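Local structure of outer surface protein (Bacillus cereus ATCC 14579, 1X7F) at residues 124-127 with 128-132; 151-154 with 155-159; 185-188 with 189-193. The protein is of unknown function but probably acts as a 6-phospho-N-acetylmuramidase, hydrolysing phosphorylated N-acetylmuramic acid sugars during cell-wall recycling. All blocks are in the same frame, centred on the assembly; numbering follows the deposited sequence. Where two conformers were deposited one is given.

Interaction 1: residues 124-127 with 128-132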
loop_
_atom_site.group_PDB
_atom_site.type_symbol
_atom_site.label_atom_id
_atom_site.label_comp_id
_atom_site.label_asym_id
_atom_site.label_seq_id
_atom_site.Cartn_x
_atom_site.Cartn_y
_atom_site.Cartn_z
ATOM N N VAL A 124 13.871 14.290 -11.221
ATOM C CA VAL A 124 13.482 15.403 -12.075
ATOM C C VAL A 124 13.614 14.932 -13.527
ATOM O O VAL A 124 14.510 14.147 -13.858
ATOM C CB VAL A 124 14.328 16.683 -11.775
ATOM C CG1 VAL A 124 14.106 17.772 -12.821
ATOM C CG2 VAL A 124 14.006 17.221 -10.382
ATOM N N GLY A 125 12.701 15.396 -14.374
ATOM C CA GLY A 125 12.674 15.007 -15.776
ATOM C C GLY A 125 13.461 15.911 -16.705
ATOM O O GLY A 125 14.106 16.877 -16.276
ATOM N N PHE A 126 13.410 15.577 -17.991
ATOM C CA PHE A 126 14.075 16.350 -19.032
ATOM C C PHE A 126 13.030 16.716 -20.087
ATOM O O PHE A 126 11.882 17.019 -19.739
ATOM C CB PHE A 126 15.252 15.555 -19.634
ATOM C CG PHE A 126 16.120 14.876 -18.600
ATOM C CD1 PHE A 126 15.864 13.561 -18.210
ATOM C CD2 PHE A 126 17.183 15.552 -18.006
ATOM C CE1 PHE A 126 16.654 12.929 -17.249
ATOM C CE2 PHE A 126 17.979 14.927 -17.040
ATOM C CZ PHE A 126 17.710 13.613 -16.663
ATOM N N ASP A 127 13.414 16.668 -21.362
ATOM C CA ASP A 127 12.529 17.052 -22.464
ATOM C C ASP A 127 11.674 15.890 -22.980
ATOM O O ASP A 127 10.974 16.030 -23.988
ATOM C CB ASP A 127 13.349 17.652 -23.612
ATOM C CG ASP A 127 14.328 16.657 -24.220
ATOM O OD1 ASP A 127 14.686 16.826 -25.408
ATOM O OD2 ASP A 127 14.794 15.680 -23.592
ATOM N N GLY A 128 11.738 14.750 -22.293
ATOM C CA GLY A 128 11.041 13.542 -22.725
ATOM C C GLY A 128 11.856 12.691 -23.686
ATOM O O GLY A 128 11.802 11.461 -23.631
ATOM N N LEU A 129 12.601 13.350 -24.572
ATOM C CA LEU A 129 13.474 12.671 -25.523
ATOM C C LEU A 129 14.628 11.950 -24.822
ATOM O O LEU A 129 14.956 10.815 -25.176
ATOM C CB LEU A 129 14.004 13.664 -26.570
ATOM C CG LEU A 129 14.862 13.165 -27.738
ATOM C CD1 LEU A 129 14.113 12.164 -28.620
ATOM C CD2 LEU A 129 15.347 14.345 -28.569
ATOM N N THR A 130 15.232 12.611 -23.829
ATOM C CA THR A 130 16.347 12.037 -23.070
ATOM C C THR A 130 15.925 10.746 -22.368
ATOM O O THR A 130 16.645 9.745 -22.424
ATOM C CB THR A 130 16.897 13.062 -22.046
ATOM O OG1 THR A 130 17.292 14.258 -22.728
ATOM C CG2 THR A 130 18.202 12.573 -21.431
ATOM N N GLU A 131 14.759 10.787 -21.717
ATOM C CA GLU A 131 14.147 9.622 -21.071
ATOM C C GLU A 131 13.980 8.464 -22.056
ATOM O O GLU A 131 14.386 7.335 -21.767
ATOM C CB GLU A 131 12.784 9.990 -20.472
ATOM C CG GLU A 131 12.842 10.793 -19.178
ATOM C CD GLU A 131 12.935 12.299 -19.392
ATOM O OE1 GLU A 131 13.471 12.750 -20.422
ATOM O OE2 GLU A 131 12.469 13.044 -18.510
ATOM N N ALA A 132 13.386 8.769 -23.213
ATOM C CA ALA A 132 13.180 7.803 -24.295
ATOM C C ALA A 132 14.450 7.047 -24.682
ATOM O O ALA A 132 14.415 5.797 -24.794
ATOM C CB ALA A 132 12.584 8.496 -25.521
#

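Interaction 2: residues 151-154 with 155-159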
loop_
_atom_site.group_PDB
_atom_site.type_symbol
_atom_site.label_atom_id
_atom_site.label_comp_id
_atom_site.label_asym_id
_atom_site.label_seq_id
_atom_site.Cartn_x
_atom_site.Cartn_y
_atom_site.Cartn_z
ATOM N N ILE A 151 1.319 15.770 -15.075
ATOM C CA ILE A 151 1.406 16.311 -16.422
ATOM C C ILE A 151 1.500 15.168 -17.435
ATOM O O ILE A 151 1.766 14.016 -17.057
ATOM C CB ILE A 151 2.616 17.261 -16.551
ATOM C CG1 ILE A 151 3.880 16.601 -15.988
ATOM C CG2 ILE A 151 2.328 18.590 -15.850
ATOM C CD1 ILE A 151 5.179 17.110 -16.594
ATOM N N ALA A 152 1.265 15.488 -18.710
ATOM C CA ALA A 152 1.374 14.518 -19.798
ATOM C C ALA A 152 2.847 14.229 -20.111
ATOM O O ALA A 152 3.353 14.529 -21.199
ATOM C CB ALA A 152 0.634 15.018 -21.031
ATOM N N TYR A 153 3.517 13.642 -19.121
ATOM C CA TYR A 153 4.949 13.352 -19.138
ATOM C C TYR A 153 5.214 12.102 -19.974
ATOM O O TYR A 153 6.063 12.116 -20.878
ATOM C CB TYR A 153 5.434 13.179 -17.687
ATOM C CG TYR A 153 6.919 12.934 -17.474
ATOM C CD1 TYR A 153 7.350 12.096 -16.444
ATOM C CD2 TYR A 153 7.891 13.537 -18.280
ATOM C CE1 TYR A 153 8.701 11.864 -16.221
ATOM C CE2 TYR A 153 9.252 13.302 -18.064
ATOM C CZ TYR A 153 9.641 12.460 -17.032
ATOM O OH TYR A 153 10.966 12.211 -16.789
ATOM N N LEU A 154 4.463 11.039 -19.681
ATOM C CA LEU A 154 4.519 9.788 -20.446
ATOM C C LEU A 154 4.187 9.951 -21.927
ATOM O O LEU A 154 4.892 9.399 -22.781
ATOM C CB LEU A 154 3.609 8.723 -19.820
ATOM C CG LEU A 154 4.118 7.984 -18.580
ATOM C CD1 LEU A 154 2.991 7.167 -17.954
ATOM C CD2 LEU A 154 5.300 7.091 -18.934
ATOM N N GLU A 155 3.124 10.708 -22.211
ATOM C CA GLU A 155 2.670 10.985 -23.582
ATOM C C GLU A 155 3.790 11.600 -24.414
ATOM O O GLU A 155 3.890 11.358 -25.617
ATOM C CB GLU A 155 1.467 11.938 -23.565
ATOM C CG GLU A 155 0.369 11.582 -22.565
ATOM C CD GLU A 155 -0.592 10.518 -23.069
ATOM O OE1 GLU A 155 -0.699 10.328 -24.302
ATOM O OE2 GLU A 155 -1.252 9.875 -22.228
ATOM N N ASN A 156 4.623 12.399 -23.747
ATOM C CA ASN A 156 5.783 13.048 -24.343
ATOM C C ASN A 156 6.897 12.028 -24.620
ATOM O O ASN A 156 7.358 11.902 -25.758
ATOM C CB ASN A 156 6.261 14.169 -23.407
ATOM C CG ASN A 156 7.318 15.057 -24.032
ATOM O OD1 ASN A 156 7.253 15.406 -25.216
ATOM N ND2 ASN A 156 8.295 15.450 -23.222
ATOM N N ILE A 157 7.291 11.291 -23.577
ATOM C CA ILE A 157 8.333 10.257 -23.654
ATOM C C ILE A 157 8.029 9.191 -24.712
ATOM O O ILE A 157 8.902 8.838 -25.504
ATOM C CB ILE A 157 8.565 9.598 -22.258
ATOM C CG1 ILE A 157 9.102 10.623 -21.256
ATOM C CG2 ILE A 157 9.520 8.402 -22.358
ATOM C CD1 ILE A 157 9.022 10.170 -19.810
ATOM N N LEU A 158 6.790 8.702 -24.724
ATOM C CA LEU A 158 6.382 7.641 -25.650
ATOM C C LEU A 158 6.148 8.114 -27.093
ATOM O O LEU A 158 6.061 7.288 -28.008
ATOM C CB LEU A 158 5.154 6.897 -25.119
ATOM C CG LEU A 158 5.290 6.253 -23.730
ATOM C CD1 LEU A 158 3.938 5.822 -23.210
ATOM C CD2 LEU A 158 6.259 5.080 -23.737
ATOM N N SER A 159 6.045 9.430 -27.294
ATOM C CA SER A 159 5.920 9.999 -28.643
ATOM C C SER A 159 7.250 9.923 -29.391
ATOM O O SER A 159 7.291 10.027 -30.627
ATOM C CB SER A 159 5.406 11.442 -28.606
ATOM O OG SER A 159 6.436 12.357 -28.279
#

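Interaction 3: residues 185-188 with 189-193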
loop_
_atom_site.group_PDB
_atom_site.type_symbol
_atom_site.label_atom_id
_atom_site.label_comp_id
_atom_site.label_asym_id
_atom_site.label_seq_id
_atom_site.Cartn_x
_atom_site.Cartn_y
_atom_site.Cartn_z
ATOM N N TYR A 185 -5.216 14.582 -6.059
ATOM C CA TYR A 185 -4.039 14.812 -6.896
ATOM C C TYR A 185 -3.245 13.511 -7.078
ATOM O O TYR A 185 -2.850 13.166 -8.195
ATOM C CB TYR A 185 -3.158 15.944 -6.321
ATOM C CG TYR A 185 -1.881 16.205 -7.097
ATOM C CD1 TYR A 185 -1.887 17.019 -8.233
ATOM C CD2 TYR A 185 -0.665 15.638 -6.696
ATOM C CE1 TYR A 185 -0.726 17.263 -8.946
ATOM C CE2 TYR A 185 0.510 15.870 -7.412
ATOM C CZ TYR A 185 0.469 16.674 -8.539
ATOM O OH TYR A 185 1.618 16.912 -9.256
ATOM N N PHE A 186 -3.021 12.805 -5.968
ATOM C CA PHE A 186 -2.300 11.530 -5.943
ATOM C C PHE A 186 -2.914 10.480 -6.875
ATOM O O PHE A 186 -2.195 9.718 -7.533
ATOM C CB PHE A 186 -2.255 11.012 -4.502
ATOM C CG PHE A 186 -1.922 9.546 -4.377
ATOM C CD1 PHE A 186 -0.595 9.123 -4.307
ATOM C CD2 PHE A 186 -2.931 8.592 -4.327
ATOM C CE1 PHE A 186 -0.283 7.785 -4.193
ATOM C CE2 PHE A 186 -2.622 7.235 -4.209
ATOM C CZ PHE A 186 -1.294 6.838 -4.143
ATOM N N ILE A 187 -4.246 10.442 -6.914
ATOM C CA ILE A 187 -4.984 9.540 -7.794
ATOM C C ILE A 187 -4.820 9.917 -9.270
ATOM O O ILE A 187 -4.523 9.051 -10.088
ATOM C CB ILE A 187 -6.479 9.480 -7.366
ATOM C CG1 ILE A 187 -6.638 8.833 -5.968
ATOM C CG2 ILE A 187 -7.352 8.801 -8.441
ATOM C CD1 ILE A 187 -6.333 7.316 -5.869
ATOM N N ARG A 188 -5.013 11.191 -9.613
ATOM C CA ARG A 188 -4.779 11.656 -10.991
ATOM C C ARG A 188 -3.390 11.231 -11.491
ATOM O O ARG A 188 -3.272 10.675 -12.583
ATOM C CB ARG A 188 -4.947 13.185 -11.131
ATOM C CG ARG A 188 -6.395 13.680 -11.076
ATOM C CD ARG A 188 -6.623 15.133 -11.548
ATOM N NE ARG A 188 -5.701 16.097 -10.938
ATOM C CZ ARG A 188 -5.891 16.722 -9.768
ATOM N NH1 ARG A 188 -6.985 16.509 -9.040
ATOM N NH2 ARG A 188 -4.981 17.581 -9.325
ATOM N N CYS A 189 -2.363 11.492 -10.681
ATOM C CA CYS A 189 -0.979 11.115 -10.987
ATOM C C CYS A 189 -0.831 9.623 -11.237
ATOM O O CYS A 189 -0.269 9.213 -12.250
ATOM C CB CYS A 189 -0.040 11.500 -9.840
ATOM S SG CYS A 189 0.271 13.259 -9.624
ATOM N N SER A 190 -1.321 8.824 -10.294
ATOM C CA SER A 190 -1.244 7.366 -10.384
ATOM C C SER A 190 -2.046 6.771 -11.555
ATOM O O SER A 190 -1.640 5.761 -12.124
ATOM C CB SER A 190 -1.674 6.731 -9.060
ATOM O OG SER A 190 -0.980 7.309 -7.978
ATOM N N GLU A 191 -3.172 7.399 -11.898
ATOM C CA GLU A 191 -4.007 6.968 -13.031
ATOM C C GLU A 191 -3.362 7.200 -14.402
ATOM O O GLU A 191 -3.715 6.535 -15.373
ATOM C CB GLU A 191 -5.381 7.643 -12.984
ATOM C CG GLU A 191 -6.403 6.883 -12.153
ATOM C CD GLU A 191 -7.719 7.623 -12.000
ATOM O OE1 GLU A 191 -8.737 6.960 -11.694
ATOM O OE2 GLU A 191 -7.736 8.862 -12.177
ATOM N N ARG A 192 -2.437 8.153 -14.478
ATOM C CA ARG A 192 -1.661 8.388 -15.700
ATOM C C ARG A 192 -0.788 7.181 -16.023
ATOM O O ARG A 192 -0.707 6.758 -17.174
ATOM C CB ARG A 192 -0.757 9.612 -15.555
ATOM C CG ARG A 192 -1.457 10.937 -15.638
ATOM C CD ARG A 192 -0.514 12.115 -15.427
ATOM N NE ARG A 192 -1.191 13.404 -15.536
ATOM C CZ ARG A 192 -1.559 13.965 -16.680
ATOM N NH1 ARG A 192 -1.331 13.355 -17.838
ATOM N NH2 ARG A 192 -2.169 15.141 -16.668
ATOM N N PHE A 193 -0.140 6.650 -14.987
ATOM C CA PHE A 193 0.785 5.535 -15.121
ATOM C C PHE A 193 0.063 4.208 -15.312
ATOM O O PHE A 193 0.549 3.321 -16.017
ATOM C CB PHE A 193 1.749 5.507 -13.925
ATOM C CG PHE A 193 2.963 6.367 -14.125
ATOM C CD1 PHE A 193 2.843 7.755 -14.230
ATOM C CD2 PHE A 193 4.222 5.789 -14.258
ATOM C CE1 PHE A 193 3.962 8.558 -14.451
ATOM C CE2 PHE A 193 5.345 6.578 -14.484
ATOM C CZ PHE A 193 5.214 7.973 -14.577
#

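Interaction 1: residues 124-127 with 128-132
Asp127 OD2 accepts two bonds from Thr130, one from each face of the carboxylate plane and both on its syn side. Thr130 N lies 3.1 Å from Asp127 OD2, with an N-H...O angle of 159°, and Thr130 OG1 stands 3.0 Å from the same oxygen. Two donors on one acceptor limit rotation of the acid group about its last torsion. Its first torsion makes this possible: at chi1 63° CG lies between the backbone N and the carbonyl carbon, folded back over the first helical turn. The second oxygen rests against apolar carbon, with Asp127 OD1 3.4 Å from Leu129 CB.

Glu131 makes the return connection. Bent at chi2, its chain brings Glu131 OE2 to Phe126 N at 2.8 Å, again on the syn side and somewhat out of the carboxylate plane. The other oxygen, Glu131 OE1, receives a weak, angled bond from Gly128 N at 3.2 Å. The carboxylate sits beside the Phe126 ring, Glu131 CD 3.4 Å from Phe126 CD1 at the ring edge, and the two planes stand nearly perpendicular. Thr130 CG2 lies over one ring face, offset toward the rim, 4.1 Å from Phe126 CD1.

In the second shell, Tyr153 OH is probably hydrogen-bonded to Glu131 OE2, at an unusually short distance. Asn156 ND2 is hydrogen-bonded to Asp127 O, the carbonyl just before the cap.

Gly128, at positive phi (88°), occupies the N-cap. Glu131, at N3, takes a weak bond from the N-cap amide, as in one half of a capping box; the other half is missing because glycine has no side chain. Instead the Asp127 carboxylate, one residue before the cap, takes the Thr130 amide. This helix start follows strand 119-122 in a (beta/alpha)8 barrel.

Interaction 2: residues 151-154 with 155-159
Tyr153 O and Leu154 O accept the amides four residues on, Ile157 N at 3.1 Å with an N-H...O angle of 170° and Leu158 N at 2.8 Å, which gives this short segment true alpha-helical bonding; just before it, Ala152 centres an inverse gamma turn.

On one flank, the methyl of Ile157 lies over a face of the Tyr153 ring. Ile157 CD1 is 3.7 Å from the Tyr153 ring centroid and only 15° off its normal, a CH-pi contact displaced somewhat toward Tyr153 CE2, which it approaches to 3.6 Å. With Tyr153 CG anti to the backbone N (chi1 -177°), the ring swings back so that one face meets Ile157 CD1. Both residues also touch Leu145 of strand 142-146. The far end of the tyrosine is polar, with Glu131 as its partner.

Elsewhere the touching is lighter. Ala152 CB meets the aliphatic Glu155 CG at 3.8 Å, while in the conformer given the Glu155 carboxylate leads away toward His196. Leu158 CG approaches Leu154 O at 3.3 Å, whereas the side chains of these two residues barely meet. Near the C-terminal side, Ser159 OG donates to Asn156 O at 2.7 Å, an oxygen that Ser159 N also reaches; the side chain of Asn156 has Asp127 as its partner.

The chemistry is therefore mixed. Apolar atoms meet Leu145 of the strand and Phe193 of helix 183-195, and polar ends meet Glu131 of helix 129-134, Asp127 of the loop before it and His196: an apolar CH-pi contact one turn long, bordered by polar ends that bond to the neighbouring beta-alpha units.

Interaction 3: residues 185-188 with 189-193
Phe186 O is gripped twice by Ser190, by the backbone N at 3.0 Å and by OG at 2.7 Å, the two donors coming from opposite faces of the carbonyl plane. The hydroxyl lies beside its own backbone N and anti to the carbonyl carbon (chi1 -51°), a setting that folds it back against the preceding turn. There it also stands over the centre of the Phe186 ring, 3.9 Å from Phe186 CZ. His171 closes this group: its NE2 is hydrogen-bonded to Ser190 OG, and its ring stacks on Phe186.

One residue earlier, the sulfur of Cys189 sits over a face of the Tyr185 ring, a sulfur-aromatic contact. Cys189 SG is 3.8 Å from the Tyr185 ring centroid, 26° off the normal and displaced toward CE2. The Tyr185 hydroxyl continues to Ser148 O and Asp150 N. Arg188 NE and Arg192 NE, one turn apart, each form a salt bridge with Asp150.

Helix 183-195 thus turns different faces to different neighbours: Phe186 and Ser190 to His171, just past strand 167-170, and Tyr185, Arg188 and Arg192 to the loop between strand 142-146 and helix 153-157.

Overall arrangement
All three contacts belong to consecutive beta-alpha units of the (beta/alpha)8 barrel. Interactions 1 and 2, with centres about 9 Å apart, are joined by Glu131 with Tyr153 and by Asp127 with Asn156. Interaction 2 also touches interaction 3, where Leu154 packs on Phe193; interactions 1 and 3 do not meet. Interaction 3 lies nearer the chain centre, about 15 Å centre to centre against about 28 and 26 Å, with three buried residues against two in each of the others. Interaction 1 relies on carboxylates meeting backbone N-H groups at a helix start. Interaction 2 spans a short helix and the turn before it; interaction 3 alone lies wholly inside one. Each places an atom over a tyrosine face, methyl or sulfur.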